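Long-range contacts in Mono(ADP-ribosyl)transferase SpvB (Salmonella typhimurium, PDB 2GWM), which probably transfers ADP-ribose from NAD(+) to an arginine side chain of host actin through this transferase domain, preventing polymerisation of actin into filaments: residues 77-83 with 124-130; 119-123 with 185-191; 132-137 with 148-152; 162-166 with 190-195. All coordinates share one frame; numbering follows the deposited sequence.

Interaction 1 of 4, residues 77-83 with 124-130; sequences RVVYRGL and LNIYLEK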
loop_
_atom_site.group_PDB
_atom_site.type_symbol
_atom_site.label_atom_id
_atom_site.label_comp_id
_atom_site.label_asym_id
_atom_site.label_seq_id
_atom_site.Cartn_x
_atom_site.Cartn_y
_atom_site.Cartn_z
ATOM N N ARG A 77 11.013 11.403 -4.153
ATOM C CA ARG A 77 11.444 10.651 -5.335
ATOM C C ARG A 77 11.766 9.216 -5.009
ATOM O O ARG A 77 12.128 8.463 -5.913
ATOM C CB ARG A 77 12.625 11.313 -6.021
ATOM C CG ARG A 77 12.278 12.656 -6.662
ATOM C CD ARG A 77 11.265 12.625 -7.856
ATOM N NE ARG A 77 11.754 11.809 -8.974
ATOM C CZ ARG A 77 12.460 12.252 -10.006
ATOM N NH1 ARG A 77 12.794 13.523 -10.099
ATOM N NH2 ARG A 77 12.840 11.403 -10.952
ATOM N N VAL A 78 11.544 8.809 -3.756
ATOM C CA VAL A 78 11.671 7.431 -3.337
ATOM C C VAL A 78 10.857 7.232 -2.062
ATOM O O VAL A 78 10.730 8.116 -1.230
ATOM C CB VAL A 78 13.176 7.075 -3.135
ATOM C CG1 VAL A 78 13.784 7.903 -1.986
ATOM C CG2 VAL A 78 13.387 5.587 -2.966
ATOM N N VAL A 79 10.295 6.050 -1.924
ATOM C CA VAL A 79 9.593 5.662 -0.706
ATOM C C VAL A 79 9.907 4.196 -0.427
ATOM O O VAL A 79 10.478 3.485 -1.282
ATOM C CB VAL A 79 8.027 5.850 -0.839
ATOM C CG1 VAL A 79 7.665 7.296 -0.862
ATOM C CG2 VAL A 79 7.504 5.123 -2.020
ATOM N N TYR A 80 9.504 3.718 0.738
ATOM C CA TYR A 80 9.930 2.424 1.213
ATOM C C TYR A 80 8.785 1.633 1.747
ATOM O O TYR A 80 7.775 2.188 2.255
ATOM C CB TYR A 80 10.939 2.558 2.386
ATOM C CG TYR A 80 12.038 3.529 2.096
ATOM C CD1 TYR A 80 13.082 3.164 1.272
ATOM C CD2 TYR A 80 11.979 4.833 2.522
ATOM C CE1 TYR A 80 14.089 4.051 0.951
ATOM C CE2 TYR A 80 12.986 5.758 2.200
ATOM C CZ TYR A 80 14.062 5.334 1.408
ATOM O OH TYR A 80 15.117 6.143 1.031
ATOM N N ARG A 81 8.918 0.321 1.644
ATOM C CA ARG A 81 7.957 -0.600 2.190
ATOM C C ARG A 81 8.609 -1.915 2.561
ATOM O O ARG A 81 9.312 -2.456 1.749
ATOM C CB ARG A 81 6.778 -0.838 1.248
ATOM C CG ARG A 81 5.764 -1.760 1.789
ATOM C CD ARG A 81 5.121 -1.293 3.075
ATOM N NE ARG A 81 4.165 -2.280 3.553
ATOM C CZ ARG A 81 2.946 -2.474 3.051
ATOM N NH1 ARG A 81 2.501 -1.744 2.051
ATOM N NH2 ARG A 81 2.160 -3.422 3.574
ATOM N N GLY A 82 8.358 -2.386 3.763
ATOM C CA GLY A 82 8.693 -3.744 4.183
ATOM C C GLY A 82 7.526 -4.673 3.888
ATOM O O GLY A 82 6.346 -4.315 4.196
ATOM N N LEU A 83 7.796 -5.822 3.261
ATOM C CA LEU A 83 6.814 -6.891 2.937
ATOM C C LEU A 83 7.290 -8.254 3.435
ATOM O O LEU A 83 8.479 -8.558 3.483
ATOM C CB LEU A 83 6.569 -7.041 1.410
ATOM C CG LEU A 83 5.906 -6.010 0.527
ATOM C CD1 LEU A 83 5.742 -6.578 -0.865
ATOM C CD2 LEU A 83 4.567 -5.620 1.077
ATOM N N LEU A 124 11.326 -3.116 0.091
ATOM C CA LEU A 124 11.161 -2.437 -1.207
ATOM C C LEU A 124 11.664 -1.013 -1.153
ATOM O O LEU A 124 11.299 -0.224 -0.275
ATOM C CB LEU A 124 9.679 -2.381 -1.564
ATOM C CG LEU A 124 8.962 -3.693 -1.585
ATOM C CD1 LEU A 124 7.497 -3.516 -2.033
ATOM C CD2 LEU A 124 9.618 -4.768 -2.380
ATOM N N ASN A 125 12.524 -0.654 -2.115
ATOM C CA ASN A 125 13.062 0.650 -2.307
ATOM C C ASN A 125 12.451 1.115 -3.611
ATOM O O ASN A 125 12.763 0.627 -4.629
ATOM C CB ASN A 125 14.614 0.515 -2.457
ATOM C CG ASN A 125 15.309 1.813 -2.676
ATOM O OD1 ASN A 125 15.051 2.813 -1.985
ATOM N ND2 ASN A 125 16.265 1.817 -3.654
ATOM N N ILE A 126 11.463 1.992 -3.492
ATOM C CA ILE A 126 10.555 2.354 -4.590
ATOM C C ILE A 126 10.797 3.746 -5.102
ATOM O O ILE A 126 10.458 4.728 -4.430
ATOM C CB ILE A 126 9.086 2.220 -4.125
ATOM C CG1 ILE A 126 8.783 0.843 -3.582
ATOM C CG2 ILE A 126 8.154 2.522 -5.296
ATOM C CD1 ILE A 126 7.408 0.722 -2.982
ATOM N N TYR A 127 11.399 3.845 -6.282
ATOM C CA TYR A 127 11.664 5.126 -6.890
ATOM C C TYR A 127 10.425 5.689 -7.550
ATOM O O TYR A 127 9.661 4.965 -8.172
ATOM C CB TYR A 127 12.778 5.010 -7.907
ATOM C CG TYR A 127 14.109 4.679 -7.215
ATOM C CD1 TYR A 127 14.740 5.627 -6.420
ATOM C CD2 TYR A 127 14.675 3.404 -7.289
ATOM C CE1 TYR A 127 15.947 5.369 -5.818
ATOM C CE2 TYR A 127 15.864 3.109 -6.649
ATOM C CZ TYR A 127 16.500 4.091 -5.886
ATOM O OH TYR A 127 17.705 3.769 -5.265
ATOM N N LEU A 128 10.293 6.994 -7.484
ATOM C CA LEU A 128 9.142 7.698 -8.007
ATOM C C LEU A 128 9.567 8.736 -8.974
ATOM O O LEU A 128 10.580 9.360 -8.765
ATOM C CB LEU A 128 8.410 8.425 -6.870
ATOM C CG LEU A 128 7.954 7.509 -5.738
ATOM C CD1 LEU A 128 7.278 8.364 -4.671
ATOM C CD2 LEU A 128 7.031 6.362 -6.184
ATOM N N GLU A 129 8.824 8.898 -10.059
ATOM C CA GLU A 129 9.038 10.006 -10.987
ATOM C C GLU A 129 8.014 11.096 -10.753
ATOM O O GLU A 129 6.966 10.851 -10.171
ATOM C CB GLU A 129 8.941 9.521 -12.436
ATOM C CG GLU A 129 10.018 8.582 -12.878
ATOM C CD GLU A 129 11.392 9.114 -12.591
ATOM O OE1 GLU A 129 11.651 10.274 -13.033
ATOM O OE2 GLU A 129 12.200 8.403 -11.934
ATOM N N LYS A 130 8.320 12.302 -11.203
ATOM C CA LYS A 130 7.483 13.475 -10.906
ATOM C C LYS A 130 6.110 13.251 -11.454
ATOM O O LYS A 130 5.976 12.709 -12.518
ATOM C CB LYS A 130 8.062 14.714 -11.542
ATOM C CG LYS A 130 9.270 15.282 -10.885
ATOM C CD LYS A 130 9.730 16.466 -11.742
ATOM C CE LYS A 130 11.161 16.910 -11.533
ATOM N NZ LYS A 130 11.513 18.015 -12.460
HETATM O O HOH W 1 16.787 4.750 -1.569
#
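Arg77 reaches across to the carbonyl of Leu128, the carboxylate of Glu129 and the start of Lys130, and of all the residues in this contact it has the most surface buried. Its NE meets Leu128 O at 2.7 Å, the oxygen lying close to the guanidinium plane and the donor 21° from the carbonyl plane of Leu128. Farther out, Arg77 NH2 forms a salt bridge with Glu129 OE1 (2.6 Å), guanidinium and carboxylate planes standing nearly perpendicular at 86°. Bends at both chi2 and chi3, each near -60°, curl the arginine round to these two acceptors. Leu128 N in turn donates to Arg77 O. The other oxygen of the carboxylate, Glu129 OE2, pairs with Arg197.

From here strand 78-83, at one edge of the five-stranded mixed sheet of the ADP-ribosyltransferase fold, runs antiparallel to strand 122-127. Val79 with Ile126 and Arg81 with Leu124 are its hydrogen-bonded pairs; Leu124 N reaches Arg81 O at 2.7 Å. Leu124 CD1 rests on Leu83 CD1 (3.7 Å), and Leu128 CD1 touches Val79 CG1 (4.0 Å), the two side chains crossing at about a right angle. On the other face, the Tyr80 ring and the Asn125 amide lie side by side, and a water donates to Asn125 OD1 at 2.6 Å.

A salt bridge near solvent thus gives way to apolar contacts of Leu124 and Leu128, both buried, and to paired backbone bonds, joining strand 122-127 to the strand that carries Arg81, a predicted active-site residue whose NH1 is hydrogen-bonded to Ser111 O.

Interaction 2 of 4, residues 119-123 with 185-191; sequences INDTI and ADTNRIK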
loop_
_atom_site.group_PDB
_atom_site.type_symbol
_atom_site.label_atom_id
_atom_site.label_comp_id
_atom_site.label_asym_id
_atom_site.label_seq_id
_atom_site.Cartn_x
_atom_site.Cartn_y
_atom_site.Cartn_z
ATOM N N ILE A 119 11.202 -3.291 9.020
ATOM C CA ILE A 119 11.961 -4.505 8.666
ATOM C C ILE A 119 11.045 -5.708 8.494
ATOM O O ILE A 119 10.086 -5.900 9.269
ATOM C CB ILE A 119 12.997 -4.746 9.724
ATOM C CG1 ILE A 119 14.070 -3.637 9.733
ATOM C CG2 ILE A 119 13.633 -6.167 9.564
ATOM C CD1 ILE A 119 14.969 -3.635 10.910
ATOM N N ASN A 120 11.296 -6.464 7.440
ATOM C CA ASN A 120 10.625 -7.677 7.117
ATOM C C ASN A 120 11.531 -8.487 6.196
ATOM O O ASN A 120 12.662 -8.069 5.937
ATOM C CB ASN A 120 9.299 -7.372 6.407
ATOM C CG ASN A 120 8.211 -8.329 6.742
ATOM O OD1 ASN A 120 8.424 -9.553 6.841
ATOM N ND2 ASN A 120 6.963 -7.774 6.923
ATOM N N ASP A 121 11.065 -9.629 5.710
ATOM C CA ASP A 121 11.940 -10.418 4.831
ATOM C C ASP A 121 12.353 -9.695 3.550
ATOM O O ASP A 121 13.431 -9.931 3.013
ATOM C CB ASP A 121 11.444 -11.854 4.587
ATOM C CG ASP A 121 10.166 -11.994 3.725
ATOM O OD1 ASP A 121 10.076 -11.329 2.675
ATOM O OD2 ASP A 121 9.269 -12.834 4.113
ATOM N N THR A 122 11.512 -8.789 3.096
ATOM C CA THR A 122 11.737 -8.030 1.890
ATOM C C THR A 122 11.618 -6.539 2.172
ATOM O O THR A 122 10.617 -6.088 2.762
ATOM C CB THR A 122 10.707 -8.442 0.829
ATOM O OG1 THR A 122 10.812 -9.818 0.578
ATOM C CG2 THR A 122 10.896 -7.674 -0.430
ATOM N N ILE A 123 12.583 -5.753 1.749
ATOM C CA ILE A 123 12.507 -4.323 1.782
ATOM C C ILE A 123 12.397 -3.846 0.360
ATOM O O ILE A 123 13.221 -4.144 -0.503
ATOM C CB ILE A 123 13.770 -3.665 2.395
ATOM C CG1 ILE A 123 14.122 -4.247 3.763
ATOM C CG2 ILE A 123 13.620 -2.153 2.500
ATOM C CD1 ILE A 123 13.021 -4.244 4.750
ATOM N N ALA A 185 13.011 -4.551 16.027
ATOM C CA ALA A 185 13.846 -4.410 14.823
ATOM C C ALA A 185 14.981 -5.416 14.824
ATOM O O ALA A 185 15.703 -5.480 15.818
ATOM C CB ALA A 185 14.451 -3.016 14.813
ATOM N N ASP A 186 15.147 -6.135 13.699
ATOM C CA ASP A 186 16.310 -7.048 13.512
ATOM C C ASP A 186 16.628 -7.208 12.074
ATOM O O ASP A 186 15.961 -7.939 11.374
ATOM C CB ASP A 186 16.023 -8.428 14.117
ATOM C CG ASP A 186 17.248 -9.372 14.035
ATOM O OD1 ASP A 186 18.330 -8.927 13.496
ATOM O OD2 ASP A 186 17.153 -10.529 14.519
ATOM N N THR A 187 17.668 -6.512 11.623
ATOM C CA THR A 187 18.023 -6.590 10.232
ATOM C C THR A 187 18.470 -7.979 9.759
ATOM O O THR A 187 18.461 -8.208 8.535
ATOM C CB THR A 187 19.090 -5.556 9.812
ATOM O OG1 THR A 187 20.230 -5.765 10.630
ATOM C CG2 THR A 187 18.536 -4.167 9.964
ATOM N N ASN A 188 18.807 -8.867 10.682
ATOM C CA ASN A 188 19.190 -10.205 10.262
ATOM C C ASN A 188 18.031 -10.984 9.637
ATOM O O ASN A 188 18.245 -11.995 8.982
ATOM C CB ASN A 188 19.824 -10.996 11.375
ATOM C CG ASN A 188 21.131 -10.371 11.890
ATOM O OD1 ASN A 188 21.360 -10.320 13.114
ATOM N ND2 ASN A 188 21.906 -9.846 11.025
ATOM N N ARG A 189 16.800 -10.496 9.860
ATOM C CA ARG A 189 15.592 -11.080 9.261
ATOM C C ARG A 189 15.455 -10.809 7.765
ATOM O O ARG A 189 14.686 -11.456 7.089
ATOM C CB ARG A 189 14.330 -10.462 9.891
ATOM C CG ARG A 189 14.188 -10.773 11.365
ATOM C CD ARG A 189 13.007 -9.976 12.039
ATOM N NE ARG A 189 11.785 -10.204 11.292
ATOM C CZ ARG A 189 10.820 -9.314 11.015
ATOM N NH1 ARG A 189 10.865 -8.034 11.402
ATOM N NH2 ARG A 189 9.772 -9.738 10.303
ATOM N N ILE A 190 16.225 -9.864 7.240
ATOM C CA ILE A 190 16.036 -9.416 5.882
ATOM C C ILE A 190 16.657 -10.367 4.905
ATOM O O ILE A 190 17.872 -10.663 5.018
ATOM C CB ILE A 190 16.564 -7.981 5.662
ATOM C CG1 ILE A 190 15.868 -7.005 6.632
ATOM C CG2 ILE A 190 16.408 -7.522 4.229
ATOM C CD1 ILE A 190 16.518 -5.673 6.653
ATOM N N LYS A 191 15.862 -10.789 3.924
ATOM C CA LYS A 191 16.326 -11.688 2.907
ATOM C C LYS A 191 16.718 -10.998 1.614
ATOM O O LYS A 191 17.621 -11.422 0.895
ATOM C CB LYS A 191 15.254 -12.719 2.599
ATOM C CG LYS A 191 15.702 -13.810 1.660
ATOM C CD LYS A 191 15.078 -15.130 2.147
ATOM C CE LYS A 191 15.782 -16.328 1.587
ATOM N NZ LYS A 191 15.405 -16.528 0.170
HETATM O O HOH W 2 7.588 -7.801 10.444
#
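The backbone at Asp121 passes that at Ile190 with their CA atoms 4.3 Å apart, and Lys191 N reaches across to Asp121 O at 2.7 Å. Residues 185-191 lead into strand 192-198, the parallel neighbour of strand 122-127 in the ADP-ribosyltransferase sheet. On the way they make an Asx turn, in which Asp186 OD1 accepts from Asn188 N, and a short 3-10 segment, 187-189.

Ile119 fills the centre of the contact. Its two branches diverge: CG2, anti to the backbone N (chi1 of CG1 -67°), lies against Asp186 O and Ile190 CG1, the latter at 3.8 Å, while CD1 reaches out between Thr187 CG2 (3.7 Å) and Ala185 CB. The Ile119 and Ile190 side chains cross at about a right angle. Ile190 CD1 goes on to Ile123 CG1 (4.0 Å), and its side chain also meets Phe170 and Leu174 of helix 168-175, joining that helix to the start of the strand.

Polar groups tie down the chain at Asn120 and Asp121. Asn120 OD1 turns back to take the N-H of Asp121 in the plane of its carbonyl, and Asp121 OD1 and OD2 accept from the backbone of Leu85 and Asp86. On the exposed side Arg189, bent at chi3, lays one face of its guanidinium over Asn120 CA. Its bond from NH1 to Ile119 O is weak, 3.1 Å with an angle of 125° at the hydrogen, whereas Arg189 NH2 gives to a water 2.9 Å away that lies in the guanidinium plane.

Interaction 3 of 4, residues 132-137 with 148-152; sequences HKGRIL and EMLFP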
loop_
_atom_site.group_PDB
_atom_site.type_symbol
_atom_site.label_atom_id
_atom_site.label_comp_id
_atom_site.label_asym_id
_atom_site.label_seq_id
_atom_site.Cartn_x
_atom_site.Cartn_y
_atom_site.Cartn_z
ATOM N N HIS A 132 3.642 11.415 -10.009
ATOM C CA HIS A 132 3.074 10.148 -9.573
ATOM C C HIS A 132 1.833 10.406 -8.692
ATOM O O HIS A 132 1.641 11.518 -8.220
ATOM C CB HIS A 132 4.119 9.359 -8.794
ATOM C CG HIS A 132 4.516 10.022 -7.513
ATOM N ND1 HIS A 132 3.767 9.902 -6.368
ATOM C CD2 HIS A 132 5.546 10.848 -7.206
ATOM C CE1 HIS A 132 4.328 10.606 -5.404
ATOM N NE2 HIS A 132 5.420 11.180 -5.879
ATOM N N LYS A 133 1.036 9.367 -8.465
ATOM C CA LYS A 133 -0.269 9.501 -7.781
ATOM C C LYS A 133 -0.207 9.326 -6.267
ATOM O O LYS A 133 -1.207 9.384 -5.572
ATOM C CB LYS A 133 -1.244 8.490 -8.366
ATOM C CG LYS A 133 -1.663 8.835 -9.786
ATOM C CD LYS A 133 -2.731 7.877 -10.252
ATOM C CE LYS A 133 -3.265 8.261 -11.640
ATOM N NZ LYS A 133 -4.075 9.479 -11.601
ATOM N N GLY A 134 0.985 9.112 -5.730
ATOM C CA GLY A 134 1.111 8.966 -4.313
ATOM C C GLY A 134 0.959 10.274 -3.575
ATOM O O GLY A 134 1.386 11.329 -4.058
ATOM N N ARG A 135 0.361 10.235 -2.395
ATOM C CA ARG A 135 0.173 11.439 -1.612
ATOM C C ARG A 135 0.465 11.190 -0.153
ATOM O O ARG A 135 0.138 10.135 0.426
ATOM C CB ARG A 135 -1.256 11.961 -1.744
ATOM C CG ARG A 135 -1.695 12.308 -3.129
ATOM C CD ARG A 135 -1.054 13.571 -3.572
ATOM N NE ARG A 135 -1.559 13.992 -4.872
ATOM C CZ ARG A 135 -1.105 13.539 -6.050
ATOM N NH1 ARG A 135 -0.151 12.633 -6.112
ATOM N NH2 ARG A 135 -1.611 14.000 -7.180
ATOM N N ILE A 136 1.159 12.131 0.449
ATOM C CA ILE A 136 1.417 12.082 1.873
ATOM C C ILE A 136 0.118 12.370 2.620
ATOM O O ILE A 136 -0.587 13.334 2.349
ATOM C CB ILE A 136 2.471 13.136 2.279
ATOM C CG1 ILE A 136 3.847 12.760 1.699
ATOM C CG2 ILE A 136 2.502 13.314 3.798
ATOM C CD1 ILE A 136 4.538 11.642 2.279
ATOM N N LEU A 137 -0.180 11.522 3.589
ATOM C CA LEU A 137 -1.466 11.613 4.281
ATOM C C LEU A 137 -1.476 12.725 5.299
ATOM O O LEU A 137 -2.498 13.415 5.470
ATOM C CB LEU A 137 -1.801 10.315 4.962
ATOM C CG LEU A 137 -2.667 9.256 4.310
ATOM C CD1 LEU A 137 -3.225 9.516 2.913
ATOM C CD2 LEU A 137 -2.510 7.906 4.690
ATOM N N GLU A 148 3.267 8.612 5.895
ATOM C CA GLU A 148 2.731 7.599 4.989
ATOM C C GLU A 148 2.431 8.259 3.692
ATOM O O GLU A 148 1.692 9.253 3.672
ATOM C CB GLU A 148 1.493 6.976 5.598
ATOM C CG GLU A 148 0.891 5.886 4.752
ATOM C CD GLU A 148 -0.228 5.135 5.455
ATOM O OE1 GLU A 148 -0.660 5.566 6.573
ATOM O OE2 GLU A 148 -0.675 4.139 4.844
ATOM N N MET A 149 2.928 7.676 2.612
ATOM C CA MET A 149 2.532 8.050 1.265
ATOM C C MET A 149 1.655 6.922 0.733
ATOM O O MET A 149 2.091 5.766 0.641
ATOM C CB MET A 149 3.749 8.174 0.352
ATOM C CG MET A 149 3.312 8.311 -1.056
ATOM S SD MET A 149 4.471 9.143 -2.096
ATOM C CE MET A 149 3.743 10.587 -1.566
ATOM N N LEU A 150 0.384 7.225 0.461
ATOM C CA LEU A 150 -0.562 6.235 0.010
ATOM C C LEU A 150 -0.786 6.470 -1.489
ATOM O O LEU A 150 -0.859 7.604 -1.959
ATOM C CB LEU A 150 -1.899 6.409 0.768
ATOM C CG LEU A 150 -2.910 5.310 0.498
ATOM C CD1 LEU A 150 -2.530 4.044 1.092
ATOM C CD2 LEU A 150 -4.255 5.732 1.106
ATOM N N PHE A 151 -0.889 5.364 -2.225
ATOM C CA PHE A 151 -1.176 5.343 -3.632
ATOM C C PHE A 151 -2.532 4.713 -3.863
ATOM O O PHE A 151 -2.892 3.766 -3.202
ATOM C CB PHE A 151 -0.108 4.487 -4.351
ATOM C CG PHE A 151 1.275 5.108 -4.387
ATOM C CD1 PHE A 151 1.725 5.794 -5.479
ATOM C CD2 PHE A 151 2.088 5.041 -3.281
ATOM C CE1 PHE A 151 2.990 6.364 -5.510
ATOM C CE2 PHE A 151 3.307 5.612 -3.293
ATOM C CZ PHE A 151 3.757 6.270 -4.396
ATOM N N PRO A 152 -3.268 5.233 -4.843
ATOM C CA PRO A 152 -4.543 4.596 -5.164
ATOM C C PRO A 152 -4.354 3.296 -5.874
ATOM O O PRO A 152 -3.231 2.931 -6.257
ATOM C CB PRO A 152 -5.212 5.615 -6.095
ATOM C CG PRO A 152 -4.066 6.250 -6.816
ATOM C CD PRO A 152 -2.978 6.344 -5.732
#
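The Phe151 ring carries Gly134 CA over one face, 3.6 Å from its centroid and 19° off the ring normal, a CH-pi contact. With no side chain, Gly134 lets its main chain lie directly on the ring. The same Gly134 CA sits in the plane of the His132 ring, at its edge, where His132 ND1 accepts the N-H of Gly134, which helps set the rotation of the imidazole. The His132 and Phe151 rings are inclined to each other at 37°. Met149 SD comes at the imidazole obliquely from the opposite direction, 3.6 Å from His132 CE1, and the bend at chi3 (-86°) turns Met149 CE back onto Gly134 C at 3.4 Å.

These groups flank a short antiparallel ladder in the three-stranded sheet 110-112, 149-151 and 135-136. Arg135 N to Leu150 O and Leu150 N to Arg135 O are each 2.9 Å, and Leu137 N bonds to Glu148 O. Arg135 NH1 folds back to serve both His132 O and Gly134 O, bridging the loop that leads into the strand.

Leu137 lies alongside Glu148, its CD2 3.5 Å from Glu148 OE1; Leu137 CD1 packs on Leu150 CB (4.0 Å) beside Leu8 and Leu68. Glu148 OE2 is hydrogen-bonded to Ser111 OG; with Arg81 these form the Arg-Ser-Glu set of predicted active-site residues, as in other arginine-specific ADP-ribosyltransferases.

Interaction 4 of 4, residues 162-166 with 190-195; sequences IVNCG and IKRIIN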
loop_
_atom_site.group_PDB
_atom_site.type_symbol
_atom_site.label_atom_id
_atom_site.label_comp_id
_atom_site.label_asym_id
_atom_site.label_seq_id
_atom_site.Cartn_x
_atom_site.Cartn_y
_atom_site.Cartn_z
ATOM N N ILE A 162 17.237 -6.895 -7.725
ATOM C CA ILE A 162 17.021 -7.618 -6.499
ATOM C C ILE A 162 18.396 -7.823 -5.887
ATOM O O ILE A 162 19.344 -8.214 -6.616
ATOM C CB ILE A 162 16.296 -8.983 -6.689
ATOM C CG1 ILE A 162 14.943 -8.810 -7.418
ATOM C CG2 ILE A 162 16.118 -9.661 -5.312
ATOM C CD1 ILE A 162 14.947 -8.992 -8.872
ATOM N N VAL A 163 18.530 -7.511 -4.603
ATOM C CA VAL A 163 19.796 -7.639 -3.895
ATOM C C VAL A 163 19.538 -8.554 -2.736
ATOM O O VAL A 163 18.905 -8.129 -1.756
ATOM C CB VAL A 163 20.230 -6.256 -3.365
ATOM C CG1 VAL A 163 21.580 -6.301 -2.896
ATOM C CG2 VAL A 163 20.074 -5.174 -4.522
ATOM N N ASN A 164 20.032 -9.808 -2.819
ATOM C CA ASN A 164 19.899 -10.777 -1.756
ATOM C C ASN A 164 20.845 -10.525 -0.609
ATOM O O ASN A 164 21.943 -9.972 -0.764
ATOM C CB ASN A 164 20.088 -12.159 -2.295
ATOM C CG ASN A 164 18.995 -12.564 -3.234
ATOM O OD1 ASN A 164 17.884 -12.120 -3.138
ATOM N ND2 ASN A 164 19.300 -13.495 -4.106
ATOM N N CYS A 165 20.416 -10.954 0.568
ATOM C CA CYS A 165 21.219 -10.869 1.731
ATOM C C CYS A 165 22.597 -11.556 1.555
ATOM O O CYS A 165 22.716 -12.490 0.757
ATOM C CB CYS A 165 20.472 -11.377 2.975
ATOM S SG CYS A 165 19.912 -13.043 2.911
ATOM N N GLY A 166 23.586 -11.088 2.309
ATOM C CA GLY A 166 24.829 -11.794 2.467
ATOM C C GLY A 166 25.918 -11.407 1.488
ATOM O O GLY A 166 26.756 -12.272 1.163
ATOM N N ILE A 190 16.225 -9.864 7.240
ATOM C CA ILE A 190 16.036 -9.416 5.882
ATOM C C ILE A 190 16.657 -10.367 4.905
ATOM O O ILE A 190 17.872 -10.663 5.018
ATOM C CB ILE A 190 16.564 -7.981 5.662
ATOM C CG1 ILE A 190 15.868 -7.005 6.632
ATOM C CG2 ILE A 190 16.408 -7.522 4.229
ATOM C CD1 ILE A 190 16.518 -5.673 6.653
ATOM N N LYS A 191 15.862 -10.789 3.924
ATOM C CA LYS A 191 16.326 -11.688 2.907
ATOM C C LYS A 191 16.718 -10.998 1.614
ATOM O O LYS A 191 17.621 -11.422 0.895
ATOM C CB LYS A 191 15.254 -12.719 2.599
ATOM C CG LYS A 191 15.702 -13.810 1.660
ATOM C CD LYS A 191 15.078 -15.130 2.147
ATOM C CE LYS A 191 15.782 -16.328 1.587
ATOM N NZ LYS A 191 15.405 -16.528 0.170
ATOM N N ARG A 192 16.085 -9.872 1.321
ATOM C CA ARG A 192 16.321 -9.200 0.072
ATOM C C ARG A 192 15.846 -7.767 0.117
ATOM O O ARG A 192 14.952 -7.388 0.894
ATOM C CB ARG A 192 15.618 -9.952 -1.050
ATOM C CG ARG A 192 14.107 -9.775 -0.929
ATOM C CD ARG A 192 13.363 -10.611 -1.949
ATOM N NE ARG A 192 13.508 -12.064 -1.821
ATOM C CZ ARG A 192 12.886 -12.825 -0.923
ATOM N NH1 ARG A 192 12.130 -12.257 0.005
ATOM N NH2 ARG A 192 13.058 -14.162 -0.913
ATOM N N ILE A 193 16.480 -6.973 -0.713
ATOM C CA ILE A 193 16.023 -5.670 -1.139
ATOM C C ILE A 193 15.596 -5.777 -2.566
ATOM O O ILE A 193 16.293 -6.339 -3.391
ATOM C CB ILE A 193 17.149 -4.560 -0.975
ATOM C CG1 ILE A 193 17.646 -4.480 0.460
ATOM C CG2 ILE A 193 16.680 -3.194 -1.545
ATOM C CD1 ILE A 193 19.004 -3.803 0.538
ATOM N N ILE A 194 14.448 -5.157 -2.864
ATOM C CA ILE A 194 13.976 -5.082 -4.219
ATOM C C ILE A 194 13.890 -3.616 -4.535
ATOM O O ILE A 194 13.161 -2.870 -3.913
ATOM C CB ILE A 194 12.632 -5.737 -4.453
ATOM C CG1 ILE A 194 12.651 -7.175 -3.986
ATOM C CG2 ILE A 194 12.291 -5.660 -5.946
ATOM C CD1 ILE A 194 11.334 -7.899 -4.161
ATOM N N ASN A 195 14.653 -3.211 -5.556
ATOM C CA ASN A 195 14.660 -1.851 -6.103
ATOM C C ASN A 195 13.630 -1.823 -7.223
ATOM O O ASN A 195 13.742 -2.561 -8.204
ATOM C CB ASN A 195 16.055 -1.479 -6.612
ATOM C CG ASN A 195 17.082 -1.516 -5.534
ATOM O OD1 ASN A 195 18.092 -2.299 -5.606
ATOM N ND2 ASN A 195 16.910 -0.647 -4.569
HETATM O O HOH W 3 15.463 -12.946 -3.760
#
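Asn164, with CG anti to the carbonyl carbon (chi1 -67°), and Arg192, with CG wedged between backbone N and carbonyl carbon (chi1 71°), rise from facing positions and run side by side in the same direction. Asn164 OD1 comes to 3.8 Å from Arg192 CB, but the amide and guanidinium planes stand 83° apart, and a water joins their polar ends. It donates to Asn164 OD1 at 2.6 Å and accepts from Arg192 NE at 2.9 Å, lying in the guanidinium plane. Arg192 NH1 is also hydrogen-bonded to Thr122 OG1, and NH2 forms a salt bridge with Asp86, which probably offsets the charge in this buried place.

The backbones form an antiparallel ladder. Val163 and Ile193 make the hydrogen-bonded pair, with Val163 N to Ile193 O at 2.8 Å and Ile193 N returning a bond to Val163 O. Asn164 with Arg192 and Ile162 with Ile194 are non-hydrogen-bonded pairs; the two isoleucines barely meet, Ile162 CG1 to Ile194 CG2 4.4 Å. Where strand 155-164 ends, Cys165 N still bonds to Lys191 O (2.9 Å), and Cys165 CB touches Ile190 O at 3.4 Å.

Strand 192-198 lies between strands 155-164 and 122-127 in the mixed sheet. Arg192 and Ile194 face Leu94 and Tyr97 of helix 91-97, while Val163 and Cys165 meet Gln173 and Phe170 of helix 168-175.

In the fold
Interactions 1 and 4 pair strands of the five-stranded mixed sheet, and interaction 2 ties the loop before strand 192-198 to the start of strand 122-127. Interactions 2 and 4 share Ile190 and Lys191, with centres about 9 Å apart. Interaction 3 belongs to the separate three-stranded sheet, centred about 11 Å from interaction 1, which it touches where Leu128 meets Phe151; its centre is about 24 Å from those of interactions 2 and 4. Along the chain, interaction 1 closes before interaction 3 opens, and interaction 4 opens after interaction 3 closes, its segments alternating with those of interaction 2. The two sheets thus bring predicted active-site residues Arg81 and Glu148 close to Ser111.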